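Local coordinates for protein sulfatase (Bacteroides fragilis CAG:558, PDB 6USS) that probably hydrolyses aryl sulfate esters as a calcium-dependent gut bacterial sulfatase, held here in an active-site mutant form, at residues A[37-42]-A[297-302]; A[67-72]-A[317-322]. The protein carries 1 engineered substitution. One frame throughout, in Å; residues are numbered along the deposited sequence.

Contact 1. Residues A[37-42]-A[297-302]; sequences ILFMVD and KSLGDL. With CA (calcium ion), chain C.
F39 reaches from strand 37-41 to helix 297-302, and its ring is met from two directions. L299 lies over one face: its CD1 sits 4.1 Å from the centroid of the F39 ring, 12° off the normal, a CH-pi contact close to the ring axis. On the same residue CB approaches the far end of the ring, with L299 CB 3.9 Å from F39 CZ. At the ring edge, in its plane, come one turn of the helix apart S298 and L302; F39 CE2 to S298 OG is 3.6 Å and F39 CD2 to L302 CD1 is 4.0 Å. F39 leaves the strand toward the helix, and with CG anti to the backbone N (chi1 -174°) its ring projects between S298, L299 and L302.

Strand and helix axes run nearly antiparallel, at 170°, and approach to 10.7 Å, a spacing bridged by side chains. Outside the two segments, the rings of F319 and H259 also meet that of F39, while the hydroxyl of S298 is hydrogen-bonded to T236 and H259, so this buried polar atom is satisfied beside an aromatic edge. Here helix 283-308 packs on the central sheet of the alkaline-phosphatase-like sulfatase fold. Just past the strand, D42 binds the calcium ion through OD1, at 2.3 Å from D42 OD1 to the metal, in a site shared with D43, D322, N323 and the engineered C88; K165 makes a salt bridge to its OD2. The cross-contact is therefore van der Waals and CH-pi in kind, with the one hydroxyl at the ring edge bonded elsewhere, while the charged metal ligand stands three residues on.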
ATOM      1  N   ILE A  37       5.107   7.699 -16.716  1.00 14.47           N
ATOM      2  CA  ILE A  37       3.884   8.387 -16.334  1.00 14.12           C
ATOM      3  C   ILE A  37       2.790   8.000 -17.320  1.00 18.51           C
ATOM      4  O   ILE A  37       2.917   8.243 -18.531  1.00 19.99           O
ATOM      5  CB  ILE A  37       4.051   9.908 -16.309  1.00 15.54           C
ATOM      6  CG1 ILE A  37       5.107  10.335 -15.296  1.00 15.47           C
ATOM      7  CG2 ILE A  37       2.710  10.558 -15.978  1.00 10.78           C
ATOM      8  CD1 ILE A  37       5.401  11.836 -15.380  1.00  9.83           C
ATOM      9  N   LEU A  38       1.715   7.408 -16.794  1.00 15.81           N
ATOM     10  CA  LEU A  38       0.471   7.171 -17.522  1.00 14.95           C
ATOM     11  C   LEU A  38      -0.506   8.266 -17.117  1.00 17.30           C
ATOM     12  O   LEU A  38      -0.993   8.277 -15.980  1.00 20.59           O
ATOM     13  CB  LEU A  38      -0.097   5.790 -17.193  1.00 16.84           C
ATOM     14  CG  LEU A  38      -1.456   5.450 -17.793  1.00 16.98           C
ATOM     15  CD1 LEU A  38      -1.404   5.597 -19.311  1.00 19.00           C
ATOM     16  CD2 LEU A  38      -1.845   4.021 -17.407  1.00 16.21           C
ATOM     17  N   PHE A  39      -0.767   9.201 -18.031  1.00 19.45           N
ATOM     18  CA  PHE A  39      -1.651  10.343 -17.779  1.00 17.55           C
ATOM     19  C   PHE A  39      -2.976   9.988 -18.447  1.00 17.53           C
ATOM     20  O   PHE A  39      -3.066   9.927 -19.681  1.00 19.22           O
ATOM     21  CB  PHE A  39      -1.018  11.627 -18.316  1.00 12.90           C
ATOM     22  CG  PHE A  39      -1.763  12.910 -18.001  1.00 13.93           C
ATOM     23  CD1 PHE A  39      -2.829  13.328 -18.783  1.00 16.10           C
ATOM     24  CD2 PHE A  39      -1.344  13.743 -16.973  1.00 16.14           C
ATOM     25  CE1 PHE A  39      -3.484  14.539 -18.520  1.00 17.33           C
ATOM     26  CE2 PHE A  39      -1.996  14.954 -16.702  1.00 13.65           C
ATOM     27  CZ  PHE A  39      -3.066  15.347 -17.471  1.00 17.27           C
ATOM     28  N   MET A  40      -3.991   9.715 -17.625  1.00 16.43           N
ATOM     29  CA  MET A  40      -5.287   9.207 -18.071  1.00 17.14           C
ATOM     30  C   MET A  40      -6.358  10.246 -17.775  1.00 19.87           C
ATOM     31  O   MET A  40      -6.585  10.599 -16.608  1.00 17.89           O
ATOM     32  CB  MET A  40      -5.635   7.882 -17.383  1.00 13.24           C
ATOM     33  CG  MET A  40      -6.963   7.287 -17.818  1.00 15.67           C
ATOM     34  SD  MET A  40      -6.972   6.543 -19.474  1.00 20.66           S
ATOM     35  CE  MET A  40      -5.705   5.296 -19.266  1.00 18.26           C
ATOM     36  N   VAL A  41      -7.027  10.716 -18.825  1.00 15.98           N
ATOM     37  CA  VAL A  41      -8.146  11.639 -18.690  1.00 17.26           C
ATOM     38  C   VAL A  41      -9.440  10.845 -18.747  1.00 19.00           C
ATOM     39  O   VAL A  41      -9.532   9.815 -19.420  1.00 23.04           O
ATOM     40  CB  VAL A  41      -8.102  12.720 -19.785  1.00 17.55           C
ATOM     41  CG1 VAL A  41      -9.130  13.781 -19.510  1.00 14.35           C
ATOM     42  CG2 VAL A  41      -6.704  13.311 -19.863  1.00 13.21           C
ATOM     43  N   ASP A  42     -10.449  11.319 -18.028  1.00 20.67           N
ATOM     44  CA  ASP A  42     -11.744  10.650 -17.957  1.00 21.37           C
ATOM     45  C   ASP A  42     -12.732  11.239 -18.966  1.00 19.23           C
ATOM     46  O   ASP A  42     -12.895  12.460 -19.042  1.00 17.61           O
ATOM     47  CB  ASP A  42     -12.324  10.767 -16.550  1.00 19.24           C
ATOM     48  CG  ASP A  42     -13.439   9.801 -16.322  1.00 23.43           C
ATOM     49  OD1 ASP A  42     -13.409   8.740 -16.983  1.00 25.38           O
ATOM     50  OD2 ASP A  42     -14.338  10.085 -15.497  1.00 24.48           O
ATOM     51  N   LYS A 297      -3.325  21.944 -18.440  1.00 17.81           N
ATOM     52  CA  LYS A 297      -2.400  22.645 -17.556  1.00 16.00           C
ATOM     53  C   LYS A 297      -1.708  21.668 -16.628  1.00 19.88           C
ATOM     54  O   LYS A 297      -0.512  21.806 -16.340  1.00 17.09           O
ATOM     55  CB  LYS A 297      -3.135  23.708 -16.742  1.00 17.47           C
ATOM     56  CG  LYS A 297      -2.267  24.409 -15.705  1.00 19.32           C
ATOM     57  CD  LYS A 297      -3.118  25.287 -14.782  1.00 19.17           C
ATOM     58  CE  LYS A 297      -2.274  26.058 -13.761  1.00 12.98           C
ATOM     59  NZ  LYS A 297      -1.485  25.194 -12.853  1.00 16.70           N
ATOM     60  N   SER A 298      -2.454  20.666 -16.152  1.00 18.40           N
ATOM     61  CA  SER A 298      -1.857  19.619 -15.333  1.00 19.50           C
ATOM     62  C   SER A 298      -0.758  18.877 -16.104  1.00 22.18           C
ATOM     63  O   SER A 298       0.337  18.639 -15.570  1.00 19.83           O
ATOM     64  CB  SER A 298      -2.955  18.669 -14.850  1.00 15.32           C
ATOM     65  OG  SER A 298      -2.424  17.534 -14.183  1.00 18.44           O
ATOM     66  N   LEU A 299      -1.031  18.516 -17.369  1.00 17.63           N
ATOM     67  CA  LEU A 299      -0.029  17.832 -18.181  1.00 14.63           C
ATOM     68  C   LEU A 299       1.221  18.685 -18.319  1.00 19.97           C
ATOM     69  O   LEU A 299       2.346  18.199 -18.152  1.00 15.19           O
ATOM     70  CB  LEU A 299      -0.592  17.493 -19.558  1.00 17.13           C
ATOM     71  CG  LEU A 299       0.377  16.823 -20.547  1.00 16.47           C
ATOM     72  CD1 LEU A 299       0.626  15.352 -20.207  1.00 16.63           C
ATOM     73  CD2 LEU A 299      -0.123  16.958 -21.957  1.00 12.40           C
ATOM     74  N   GLY A 300       1.038  19.969 -18.631  1.00 20.25           N
ATOM     75  CA  GLY A 300       2.174  20.868 -18.695  1.00 19.33           C
ATOM     76  C   GLY A 300       2.943  20.937 -17.389  1.00 19.56           C
ATOM     77  O   GLY A 300       4.174  20.959 -17.389  1.00 17.89           O
ATOM     78  N   ASP A 301       2.227  20.960 -16.260  1.00 15.92           N
ATOM     79  CA  ASP A 301       2.886  21.129 -14.966  1.00 17.36           C
ATOM     80  C   ASP A 301       3.777  19.936 -14.631  1.00 18.70           C
ATOM     81  O   ASP A 301       4.881  20.111 -14.101  1.00 21.20           O
ATOM     82  CB  ASP A 301       1.853  21.343 -13.855  1.00 15.48           C
ATOM     83  CG  ASP A 301       1.140  22.687 -13.952  1.00 19.55           C
ATOM     84  OD1 ASP A 301       1.662  23.620 -14.598  1.00 20.93           O
ATOM     85  OD2 ASP A 301       0.050  22.817 -13.356  1.00 20.21           O
ATOM     86  N   LEU A 302       3.309  18.717 -14.918  1.00 17.23           N
ATOM     87  CA  LEU A 302       4.166  17.546 -14.757  1.00 19.18           C
ATOM     88  C   LEU A 302       5.322  17.564 -15.761  1.00 20.89           C
ATOM     89  O   LEU A 302       6.457  17.204 -15.420  1.00 19.63           O
ATOM     90  CB  LEU A 302       3.338  16.265 -14.896  1.00 12.57           C
ATOM     91  CG  LEU A 302       2.193  16.148 -13.894  1.00 18.72           C
ATOM     92  CD1 LEU A 302       1.270  14.959 -14.210  1.00 17.30           C
ATOM     93  CD2 LEU A 302       2.755  16.060 -12.464  1.00  9.42           C
TER
HETATM   94 CA    CA C 601     -14.827   7.379 -18.171  1.00 22.43          CA

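Contact 2. Residues A[67-72]-A[317-322]; sequences PNMERL and VIFMSD. With CA (calcium ion), chain C.
M69 and F319 make the sulfur-aromatic part of this contact between helix 67-72 and strand 317-321. The two side chains cross at about a right angle, and the sulfur comes to the outer end of the ring: M69 SD is 3.5 Å from F319 CZ. Measured to the centroid of the F319 ring, M69 SD lies at 4.2 Å and 41° off the normal, an oblique Met-aromatic approach. The methionine is extended as far as its sulfur and then bends (chi3 62°), which lays the methyl along the ring, with M69 CE 3.5 Å from F319 CE1. Its CG also touches, M69 CG lying 3.8 Å from F319 CE2.

The aliphatic part belongs to L72, one turn further along the helix. Both of its methyls meet V317, L72 CD2 at 3.8 Å from V317 CG1, and CD2 also reaches the root of the phenylalanine, 4.1 Å from L72 CD2 to F319 CB. V317 and F319, two residues apart, point from the same side of the strand toward the helix. Strand 315-321 lies between 35-41 and 357-363 in the mixed central sheet of the sulfatase fold, and helix 67-74 packs against that sheet, with the axes of 67-72 and 317-321 at 130°. Helix 283-308 flanks the same helix, with M303 against L72 and L299 against M69.

The polar bonds of the helix go to residues outside the two segments. N68 ND2 and the backbone N of M69 both bond to D296, and R71 makes a salt bridge with D304, so the helix is anchored to helix 283-308. Beyond the strand, D322 binds the calcium ion mainly through OD2, at 2.2 Å from D322 OD2 to the metal, with D322 OD1 a long 2.8 Å away.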
ATOM      1  N   PRO A  67      -2.336  23.270 -25.433  1.00 19.78           N
ATOM      2  CA  PRO A  67      -0.989  23.523 -25.972  1.00 18.45           C
ATOM      3  C   PRO A  67       0.042  22.540 -25.458  1.00 22.07           C
ATOM      4  O   PRO A  67       1.033  22.285 -26.157  1.00 20.10           O
ATOM      5  CB  PRO A  67      -0.684  24.950 -25.501  1.00 13.42           C
ATOM      6  CG  PRO A  67      -1.470  25.066 -24.202  1.00 17.84           C
ATOM      7  CD  PRO A  67      -2.753  24.305 -24.468  1.00 17.20           C
ATOM      8  N   ASN A  68      -0.154  21.987 -24.248  1.00 18.05           N
ATOM      9  CA  ASN A  68       0.836  21.059 -23.699  1.00 19.90           C
ATOM     10  C   ASN A  68       0.731  19.676 -24.350  1.00 22.91           C
ATOM     11  O   ASN A  68       1.747  18.986 -24.503  1.00 23.83           O
ATOM     12  CB  ASN A  68       0.681  20.958 -22.186  1.00 19.21           C
ATOM     13  CG  ASN A  68       1.035  22.251 -21.464  1.00 20.50           C
ATOM     14  OD1 ASN A  68       2.191  22.675 -21.437  1.00 20.42           O
ATOM     15  ND2 ASN A  68       0.036  22.866 -20.840  1.00 16.11           N
ATOM     16  N   MET A  69      -0.487  19.248 -24.726  1.00 20.04           N
ATOM     17  CA  MET A  69      -0.642  18.060 -25.565  1.00 19.91           C
ATOM     18  C   MET A  69       0.079  18.231 -26.906  1.00 21.79           C
ATOM     19  O   MET A  69       0.696  17.287 -27.409  1.00 20.19           O
ATOM     20  CB  MET A  69      -2.133  17.761 -25.802  1.00 14.63           C
ATOM     21  CG  MET A  69      -2.892  17.223 -24.598  1.00 15.16           C
ATOM     22  SD  MET A  69      -4.627  16.847 -24.967  1.00 20.45           S
ATOM     23  CE  MET A  69      -4.502  15.554 -26.212  1.00 14.60           C
ATOM     24  N   GLU A  70      -0.008  19.420 -27.518  1.00 20.88           N
ATOM     25  CA  GLU A  70       0.692  19.654 -28.781  1.00 21.79           C
ATOM     26  C   GLU A  70       2.200  19.574 -28.589  1.00 26.25           C
ATOM     27  O   GLU A  70       2.911  18.947 -29.388  1.00 27.81           O
ATOM     28  CB  GLU A  70       0.308  21.019 -29.347  1.00 21.53           C
ATOM     29  CG  GLU A  70      -1.118  21.150 -29.780  1.00 21.57           C
ATOM     30  CD  GLU A  70      -1.469  22.573 -30.200  1.00 29.27           C
ATOM     31  OE1 GLU A  70      -0.572  23.291 -30.693  1.00 33.63           O
ATOM     32  OE2 GLU A  70      -2.645  22.970 -30.049  1.00 30.72           O
ATOM     33  N   ARG A  71       2.698  20.232 -27.540  1.00 21.86           N
ATOM     34  CA  ARG A  71       4.091  20.116 -27.117  1.00 24.43           C
ATOM     35  C   ARG A  71       4.519  18.650 -26.972  1.00 25.28           C
ATOM     36  O   ARG A  71       5.539  18.228 -27.532  1.00 19.28           O
ATOM     37  CB  ARG A  71       4.260  20.886 -25.798  1.00 25.76           C
ATOM     38  CG  ARG A  71       5.678  21.194 -25.383  1.00 36.81           C
ATOM     39  CD  ARG A  71       5.726  22.296 -24.318  1.00 38.98           C
ATOM     40  NE  ARG A  71       6.672  21.977 -23.248  1.00 36.95           N
ATOM     41  CZ  ARG A  71       6.312  21.744 -21.990  1.00 38.46           C
ATOM     42  NH1 ARG A  71       5.029  21.813 -21.666  1.00 32.52           N
ATOM     43  NH2 ARG A  71       7.221  21.451 -21.058  1.00 36.97           N
ATOM     44  N   LEU A  72       3.749  17.860 -26.206  1.00 26.70           N
ATOM     45  CA  LEU A  72       4.088  16.449 -26.002  1.00 22.66           C
ATOM     46  C   LEU A  72       4.113  15.685 -27.327  1.00 24.82           C
ATOM     47  O   LEU A  72       5.001  14.854 -27.559  1.00 22.48           O
ATOM     48  CB  LEU A  72       3.103  15.813 -25.016  1.00 18.94           C
ATOM     49  CG  LEU A  72       3.364  14.375 -24.535  1.00 24.29           C
ATOM     50  CD1 LEU A  72       4.629  14.298 -23.707  1.00 21.81           C
ATOM     51  CD2 LEU A  72       2.181  13.818 -23.743  1.00 20.23           C
ATOM     52  N   VAL A 317       6.161   9.195 -21.053  1.00 13.77           N
ATOM     53  CA  VAL A 317       4.877   9.829 -20.811  1.00 15.01           C
ATOM     54  C   VAL A 317       3.876   9.222 -21.781  1.00 17.82           C
ATOM     55  O   VAL A 317       4.074   9.262 -23.003  1.00 15.64           O
ATOM     56  CB  VAL A 317       4.961  11.355 -20.976  1.00 17.87           C
ATOM     57  CG1 VAL A 317       3.593  11.992 -20.755  1.00 11.85           C
ATOM     58  CG2 VAL A 317       6.007  11.942 -20.042  1.00 12.28           C
ATOM     59  N   ILE A 318       2.810   8.637 -21.241  1.00 22.62           N
ATOM     60  CA  ILE A 318       1.731   8.092 -22.050  1.00 16.03           C
ATOM     61  C   ILE A 318       0.470   8.873 -21.734  1.00 17.20           C
ATOM     62  O   ILE A 318       0.001   8.877 -20.589  1.00 16.68           O
ATOM     63  CB  ILE A 318       1.509   6.593 -21.811  1.00 17.26           C
ATOM     64  CG1 ILE A 318       2.811   5.800 -21.937  1.00 17.92           C
ATOM     65  CG2 ILE A 318       0.514   6.080 -22.824  1.00 15.87           C
ATOM     66  CD1 ILE A 318       2.708   4.363 -21.441  1.00 10.87           C
ATOM     67  N   PHE A 319      -0.077   9.524 -22.751  1.00 19.82           N
ATOM     68  CA  PHE A 319      -1.337  10.241 -22.661  1.00 17.53           C
ATOM     69  C   PHE A 319      -2.443   9.353 -23.205  1.00 20.52           C
ATOM     70  O   PHE A 319      -2.293   8.762 -24.285  1.00 15.97           O
ATOM     71  CB  PHE A 319      -1.280  11.548 -23.450  1.00 15.59           C
ATOM     72  CG  PHE A 319      -2.468  12.426 -23.248  1.00 16.45           C
ATOM     73  CD1 PHE A 319      -3.641  12.207 -23.961  1.00 17.53           C
ATOM     74  CD2 PHE A 319      -2.411  13.489 -22.369  1.00 15.82           C
ATOM     75  CE1 PHE A 319      -4.738  13.031 -23.785  1.00 18.42           C
ATOM     76  CE2 PHE A 319      -3.511  14.315 -22.181  1.00 17.23           C
ATOM     77  CZ  PHE A 319      -4.675  14.085 -22.892  1.00 17.92           C
ATOM     78  N   MET A 320      -3.556   9.278 -22.470  1.00 19.20           N
ATOM     79  CA  MET A 320      -4.645   8.407 -22.875  1.00 16.45           C
ATOM     80  C   MET A 320      -5.947   8.928 -22.279  1.00 20.13           C
ATOM     81  O   MET A 320      -5.950   9.712 -21.328  1.00 19.41           O
ATOM     82  CB  MET A 320      -4.362   6.966 -22.442  1.00 15.75           C
ATOM     83  CG  MET A 320      -5.407   5.953 -22.864  1.00 16.85           C
ATOM     84  SD  MET A 320      -5.688   5.990 -24.634  1.00 23.35           S
ATOM     85  CE  MET A 320      -6.538   4.423 -24.861  1.00 16.61           C
ATOM     86  N   SER A 321      -7.058   8.503 -22.871  1.00 16.95           N
ATOM     87  CA  SER A 321      -8.377   8.730 -22.309  1.00 18.66           C
ATOM     88  C   SER A 321      -9.113   7.399 -22.237  1.00 17.78           C
ATOM     89  O   SER A 321      -8.852   6.483 -23.019  1.00 15.25           O
ATOM     90  CB  SER A 321      -9.182   9.744 -23.131  1.00 20.60           C
ATOM     91  OG  SER A 321     -10.492   9.865 -22.600  1.00 23.25           O
ATOM     92  N   ASP A 322     -10.063   7.304 -21.308  1.00 18.64           N
ATOM     93  CA  ASP A 322     -10.672   6.015 -21.014  1.00 19.96           C
ATOM     94  C   ASP A 322     -11.939   5.717 -21.812  1.00 16.01           C
ATOM     95  O   ASP A 322     -12.352   4.556 -21.837  1.00 16.99           O
ATOM     96  CB  ASP A 322     -10.980   5.903 -19.515  1.00 18.16           C
ATOM     97  CG  ASP A 322     -12.210   6.686 -19.116  1.00 25.66           C
ATOM     98  OD1 ASP A 322     -12.501   7.726 -19.754  1.00 22.54           O
ATOM     99  OD2 ASP A 322     -12.902   6.241 -18.179  1.00 19.88           O
TER
HETATM  100 CA    CA C 601     -14.827   7.379 -18.171  1.00 22.43          CA

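From the N terminus the chain lays down strand 35-41, then helix 67-74, and only after some two hundred residues helix 283-308 and strand 315-321. Contact 1 closes the loop from the first strand to the long helix; contact 2 closes that from helix 67-74 to strand 315-321. Their segments alternate, so the two loops cross rather than nest. Strands 35-41 and 315-321 are parallel neighbours, linked by probable backbone hydrogen bonds between F39 N and I318 O and between I318 N and I37 O. As these strands share a sheet, the two contacts pack both helices on it, and both strands lead into the calcium site, bringing D42 and D322 to one metal ion.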